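Ureidoglycolate hydrolase (PDB 4PXC) hydrolyses (S)-ureidoglycolate to glyoxylate, ammonium and carbon dioxide with a pair of manganese ions, as a homodimer in plant purine breakdown. Local coordinates at residues 224-229 with 371-376; 276-281 with 307-312. The protein carries 1 engineered substitution. All coordinates share one frame; numbering follows the deposited sequence.

Contact 1 (224-229 with 371-376); sequences VVTAIA and MMISRA. With HGY ((2S)-amino(hydroxy)ethanoic acid), chain E.
Val224 O takes the N-H of Met372, and Met372 O in turn accepts from Thr226 N at 2.8 Å, the alternation of a parallel strand pair. The ladder resumes with Ser374 N to Ala227 O, nearly straight at 174° at the hydrogen, and ends with Ala229 N on Ser374 O. Between its two halves the residue count slips: from Val225 opposite Met372 to Ile228 opposite Ser374, one strand advances three residues and the other two, so that Thr226 is an extra residue in its strand, as in a beta bulge. The pairing is consistent with the catalytic domain of an M20-family hydrolase; strand 222-239 also runs beside 389-394 and continues into the dimerization region.

On the face that carries Val224 and Ala227, Val224 and Met371 lie alongside each other, CG1 to SD 3.8 Å, and Ile373 CG2 packs on Ala227 CB. The Thr226 side chain crosses those of Met371 and Ile373 at about a right angle: its CG2 touches Met371 CB at 3.8 Å, while chi1 of 64° brings OG1 against Ile373 CG1. A glycine here would probably open a gap beside Met371 CB and Ile373 CG1 and let the bulge flex.

Polar closure comes at the C-terminal ends. One water donates to both Ala229 O and Arg375 O, and Ser374 OG, anti to its own N (chi1 176°), donates to Ala376 O at 2.6 Å. Ala376 CB stands 3.4 Å from O of the bound (2S)-amino(hydroxy)ethanoic acid.

Contact 2 (276-281 with 307-312); sequences SIDTVG and RDIDEA. With HGY ((2S)-amino(hydroxy)ethanoic acid), chain E.
Val280 and Arg307 form an antiparallel, hydrogen-bonded pair where the open ends of the hairpin 280-289/295-308 meet, within the region involved in dimerization. Both backbone donors are used: Val280 N reaches Arg307 O at 3.1 Å, and Arg307 N reaches Val280 O at 3.0 Å. Val280 CG2 also packs on Arg307 CB.

Next to this pair, Asp308 is shared among several donors. Its OD2 accepts from Thr279 OG1 at 2.6 Å, met from well above the carboxylate plane (51°), and forms a salt bridge with Arg313. OD1 accepts from Asp310 N, closing an Asx turn just before helix 311-332, whose N-cap is Asp310. With CG anti to the backbone N (chi1 -165°), the carboxylate swings over to Thr279. Ser276 OG accepts from Asp278 N in an ST turn, while Asp278 OD1 has its salt-bridge partner in Arg375. Ile309 N, by contrast, is buried without a partner in the model.

The extended Arg307 side chain carries its guanidinium to the substrate pocket, with NE held by Asp305. Two bonds grip the ligand carboxylate: Arg307 NH1 to HGY O at 2.7 Å, and Arg307 NH2 to HGY OXT at 2.8 Å, the latter oxygen lying in the guanidinium plane.

In the fold
The centres of contacts 1 and 2 are about 13 Å apart, and along the chain contact 2 is nested inside the loop that contact 1 closes: 224-229, 276-281, 307-312, then 371-376. Strand 222-239, whose early part lies in contact 1, runs on to pair with strand 295-308 of contact 2 and so links the two. They also touch directly, through packing of Ala229 CB on Asp308 O (3.7 Å) and of Ile373 CG2 on Ile309 CD1. Both reach the same ligand, with Ala376 beside Arg307, and both pack against the second subunit, whose Asn294 also binds that ligand; the pocket is therefore built across the dimer.

Contact 1 (224-229 with 371-376)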
loop_
_atom_site.group_PDB
_atom_site.type_symbol
_atom_site.label_atom_id
_atom_site.label_comp_id
_atom_site.label_asym_id
_atom_site.label_seq_id
_atom_site.Cartn_x
_atom_site.Cartn_y
_atom_site.Cartn_z
ATOM N N VAL A 224 -38.343 -3.797 -7.078
ATOM C CA VAL A 224 -38.460 -5.217 -7.402
ATOM C C VAL A 224 -37.375 -5.529 -8.426
ATOM O O VAL A 224 -37.466 -5.116 -9.591
ATOM C CB VAL A 224 -39.870 -5.567 -7.948
ATOM C CG1 VAL A 224 -39.955 -7.042 -8.309
ATOM C CG2 VAL A 224 -40.949 -5.202 -6.912
ATOM N N VAL A 225 -36.326 -6.229 -7.992
ATOM C CA VAL A 225 -35.160 -6.441 -8.857
ATOM C C VAL A 225 -35.385 -7.526 -9.907
ATOM O O VAL A 225 -35.733 -8.664 -9.576
ATOM C CB VAL A 225 -33.899 -6.773 -8.041
ATOM C CG1 VAL A 225 -32.733 -7.065 -8.969
ATOM C CG2 VAL A 225 -33.571 -5.610 -7.115
ATOM N N THR A 226 -35.172 -7.177 -11.174
ATOM C CA THR A 226 -35.457 -8.107 -12.264
ATOM C C THR A 226 -34.212 -8.779 -12.814
ATOM O O THR A 226 -34.310 -9.825 -13.470
ATOM C CB THR A 226 -36.176 -7.407 -13.437
ATOM O OG1 THR A 226 -35.314 -6.412 -13.999
ATOM C CG2 THR A 226 -37.472 -6.747 -12.963
ATOM N N ALA A 227 -33.045 -8.185 -12.563
ATOM C CA ALA A 227 -31.793 -8.732 -13.089
ATOM C C ALA A 227 -30.612 -8.166 -12.321
ATOM O O ALA A 227 -30.739 -7.148 -11.644
ATOM C CB ALA A 227 -31.652 -8.414 -14.589
ATOM N N ILE A 228 -29.467 -8.829 -12.447
ATOM C CA ILE A 228 -28.230 -8.400 -11.797
ATOM C C ILE A 228 -27.142 -8.289 -12.865
ATOM O O ILE A 228 -26.950 -9.222 -13.641
ATOM C CB ILE A 228 -27.789 -9.420 -10.705
ATOM C CG1 ILE A 228 -28.856 -9.514 -9.601
ATOM C CG2 ILE A 228 -26.445 -9.033 -10.105
ATOM C CD1 ILE A 228 -28.636 -10.652 -8.584
ATOM N N ALA A 229 -26.444 -7.153 -12.911
ATOM C CA ALA A 229 -25.397 -6.906 -13.914
ATOM C C ALA A 229 -24.248 -7.908 -13.845
ATOM O O ALA A 229 -24.008 -8.510 -12.799
ATOM C CB ALA A 229 -24.856 -5.479 -13.773
ATOM N N MET A 371 -39.955 -1.866 -11.137
ATOM C CA MET A 371 -39.015 -2.893 -11.558
ATOM C C MET A 371 -37.681 -2.218 -11.799
ATOM O O MET A 371 -37.627 -1.134 -12.376
ATOM C CB MET A 371 -39.488 -3.514 -12.871
ATOM C CG MET A 371 -40.888 -4.079 -12.797
ATOM S SD MET A 371 -40.933 -5.482 -11.672
ATOM C CE MET A 371 -42.535 -6.170 -12.123
ATOM N N MET A 372 -36.595 -2.854 -11.372
ATOM C CA MET A 372 -35.283 -2.279 -11.628
ATOM C C MET A 372 -34.189 -3.338 -11.610
ATOM O O MET A 372 -34.395 -4.464 -11.165
ATOM C CB MET A 372 -34.980 -1.151 -10.635
ATOM C CG MET A 372 -35.047 -1.557 -9.173
ATOM S SD MET A 372 -35.108 -0.124 -8.073
ATOM C CE MET A 372 -33.610 0.745 -8.524
ATOM N N ILE A 373 -33.023 -2.975 -12.126
ATOM C CA ILE A 373 -31.902 -3.901 -12.171
ATOM C C ILE A 373 -30.907 -3.558 -11.059
ATOM O O ILE A 373 -30.860 -2.412 -10.591
ATOM C CB ILE A 373 -31.253 -3.864 -13.572
ATOM C CG1 ILE A 373 -32.319 -4.169 -14.631
ATOM C CG2 ILE A 373 -30.125 -4.853 -13.692
ATOM C CD1 ILE A 373 -31.780 -4.336 -16.019
ATOM N N SER A 374 -30.144 -4.550 -10.607
ATOM C CA SER A 374 -29.064 -4.300 -9.652
ATOM C C SER A 374 -27.776 -4.052 -10.411
ATOM O O SER A 374 -27.443 -4.823 -11.300
ATOM C CB SER A 374 -28.878 -5.514 -8.741
ATOM O OG SER A 374 -27.774 -5.313 -7.866
ATOM N N ARG A 375 -27.048 -2.988 -10.068
ATOM C CA ARG A 375 -25.744 -2.748 -10.686
ATOM C C ARG A 375 -24.650 -3.456 -9.894
ATOM O O ARG A 375 -23.706 -3.998 -10.466
ATOM C CB ARG A 375 -25.444 -1.254 -10.770
ATOM C CG ARG A 375 -26.523 -0.453 -11.475
ATOM C CD ARG A 375 -26.073 0.982 -11.702
ATOM N NE ARG A 375 -27.090 1.763 -12.409
ATOM C CZ ARG A 375 -27.346 1.670 -13.712
ATOM N NH1 ARG A 375 -26.669 0.821 -14.472
ATOM N NH2 ARG A 375 -28.290 2.428 -14.258
ATOM N N ALA A 376 -24.781 -3.443 -8.573
ATOM C CA ALA A 376 -23.907 -4.237 -7.715
ATOM C C ALA A 376 -24.214 -5.702 -7.935
ATOM O O ALA A 376 -25.297 -6.044 -8.439
ATOM C CB ALA A 376 -24.134 -3.878 -6.255
HETATM O OXT HGY E . -19.075 -4.767 -5.196
HETATM C C HGY E . -20.236 -5.250 -5.023
HETATM O O HGY E . -21.078 -5.302 -5.969
HETATM C CA HGY E . -20.652 -5.701 -3.658
HETATM O OB HGY E . -19.638 -5.551 -2.732
HETATM N N HGY E . -21.237 -7.010 -3.589
HETATM O O HOH W 1 -22.575 -6.630 -10.991
#

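Contact 2 (276-281 with 307-312)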
loop_
_atom_site.group_PDB
_atom_site.type_symbol
_atom_site.label_atom_id
_atom_site.label_comp_id
_atom_site.label_asym_id
_atom_site.label_seq_id
_atom_site.Cartn_x
_atom_site.Cartn_y
_atom_site.Cartn_z
ATOM N N SER A 276 -22.304 3.155 -23.645
ATOM C CA SER A 276 -23.433 2.903 -22.748
ATOM C C SER A 276 -23.182 3.410 -21.334
ATOM O O SER A 276 -22.112 3.177 -20.756
ATOM C CB SER A 276 -23.774 1.419 -22.687
ATOM O OG SER A 276 -24.756 1.196 -21.678
ATOM N N ILE A 277 -24.182 4.092 -20.781
ATOM C CA ILE A 277 -24.139 4.549 -19.395
ATOM C C ILE A 277 -24.055 3.383 -18.396
ATOM O O ILE A 277 -23.592 3.566 -17.270
ATOM C CB ILE A 277 -25.363 5.451 -19.072
ATOM C CG1 ILE A 277 -25.170 6.193 -17.753
ATOM C CG2 ILE A 277 -26.657 4.645 -19.057
ATOM C CD1 ILE A 277 -24.226 7.335 -17.855
ATOM N N ASP A 278 -24.472 2.186 -18.809
ATOM C CA ASP A 278 -24.512 1.033 -17.889
ATOM C C ASP A 278 -23.160 0.360 -17.637
ATOM O O ASP A 278 -23.044 -0.521 -16.775
ATOM C CB ASP A 278 -25.519 -0.002 -18.383
ATOM C CG ASP A 278 -26.937 0.515 -18.332
ATOM O OD1 ASP A 278 -27.288 1.164 -17.321
ATOM O OD2 ASP A 278 -27.684 0.295 -19.308
ATOM N N THR A 279 -22.142 0.777 -18.383
ATOM C CA THR A 279 -20.811 0.203 -18.243
ATOM C C THR A 279 -20.027 0.945 -17.171
ATOM O O THR A 279 -19.995 2.172 -17.158
ATOM C CB THR A 279 -20.018 0.324 -19.565
ATOM O OG1 THR A 279 -20.865 -0.005 -20.676
ATOM C CG2 THR A 279 -18.804 -0.604 -19.549
ATOM N N VAL A 280 -19.383 0.202 -16.275
ATOM C CA VAL A 280 -18.479 0.808 -15.304
ATOM C C VAL A 280 -17.141 0.060 -15.275
ATOM O O VAL A 280 -17.057 -1.106 -15.667
ATOM C CB VAL A 280 -19.097 0.836 -13.886
ATOM C CG1 VAL A 280 -20.338 1.733 -13.855
ATOM C CG2 VAL A 280 -19.450 -0.589 -13.428
ATOM N N GLY A 281 -16.094 0.741 -14.813
ATOM C CA GLY A 281 -14.802 0.099 -14.631
ATOM C C GLY A 281 -14.015 0.933 -13.648
ATOM O O GLY A 281 -14.124 2.157 -13.658
ATOM N N ARG A 307 -17.912 -3.954 -15.041
ATOM C CA ARG A 307 -19.227 -4.591 -15.100
ATOM C C ARG A 307 -20.071 -3.941 -16.181
ATOM O O ARG A 307 -19.776 -2.829 -16.625
ATOM C CB ARG A 307 -19.977 -4.436 -13.759
ATOM C CG ARG A 307 -19.129 -4.691 -12.517
ATOM C CD ARG A 307 -19.865 -4.345 -11.239
ATOM N NE ARG A 307 -18.933 -4.214 -10.113
ATOM C CZ ARG A 307 -19.288 -4.354 -8.837
ATOM N NH1 ARG A 307 -20.550 -4.629 -8.534
ATOM N NH2 ARG A 307 -18.391 -4.220 -7.868
ATOM N N ASP A 308 -21.120 -4.643 -16.599
ATOM C CA ASP A 308 -22.151 -4.054 -17.452
ATOM C C ASP A 308 -23.360 -4.973 -17.329
ATOM O O ASP A 308 -23.199 -6.172 -17.056
ATOM C CB ASP A 308 -21.666 -3.957 -18.908
ATOM C CG ASP A 308 -22.533 -3.026 -19.767
ATOM O OD1 ASP A 308 -23.753 -2.914 -19.511
ATOM O OD2 ASP A 308 -21.996 -2.394 -20.711
ATOM N N ILE A 309 -24.562 -4.430 -17.496
ATOM C CA ILE A 309 -25.750 -5.282 -17.562
ATOM C C ILE A 309 -25.653 -6.181 -18.793
ATOM O O ILE A 309 -26.148 -7.320 -18.796
ATOM C CB ILE A 309 -27.063 -4.453 -17.587
ATOM C CG1 ILE A 309 -28.299 -5.374 -17.605
ATOM C CG2 ILE A 309 -27.089 -3.508 -18.787
ATOM C CD1 ILE A 309 -28.286 -6.460 -16.529
ATOM N N ASP A 310 -24.992 -5.675 -19.830
ATOM C CA ASP A 310 -24.800 -6.429 -21.069
ATOM C C ASP A 310 -23.470 -7.177 -21.031
ATOM O O ASP A 310 -22.404 -6.553 -21.044
ATOM C CB ASP A 310 -24.835 -5.484 -22.274
ATOM C CG ASP A 310 -24.793 -6.226 -23.597
ATOM O OD1 ASP A 310 -23.681 -6.526 -24.080
ATOM O OD2 ASP A 310 -25.874 -6.528 -24.146
ATOM N N GLU A 311 -23.534 -8.506 -20.987
ATOM C CA GLU A 311 -22.334 -9.338 -20.847
ATOM C C GLU A 311 -21.331 -9.124 -21.987
ATOM O O GLU A 311 -20.127 -9.013 -21.753
ATOM C CB GLU A 311 -22.726 -10.823 -20.755
ATOM C CG GLU A 311 -21.611 -11.741 -20.254
ATOM C CD GLU A 311 -22.030 -13.210 -20.207
ATOM O OE1 GLU A 311 -23.188 -13.513 -20.561
ATOM O OE2 GLU A 311 -21.203 -14.064 -19.811
ATOM N N ALA A 312 -21.826 -9.056 -23.218
ATOM C CA ALA A 312 -20.942 -8.914 -24.374
ATOM C C ALA A 312 -20.170 -7.598 -24.342
ATOM O O ALA A 312 -18.969 -7.564 -24.632
ATOM C CB ALA A 312 -21.733 -9.045 -25.678
HETATM O OXT HGY E . -19.075 -4.767 -5.196
HETATM C C HGY E . -20.236 -5.250 -5.023
HETATM O O HGY E . -21.078 -5.302 -5.969
HETATM C CA HGY E . -20.652 -5.701 -3.658
HETATM O OB HGY E . -19.638 -5.551 -2.732
HETATM N N HGY E . -21.237 -7.010 -3.589
#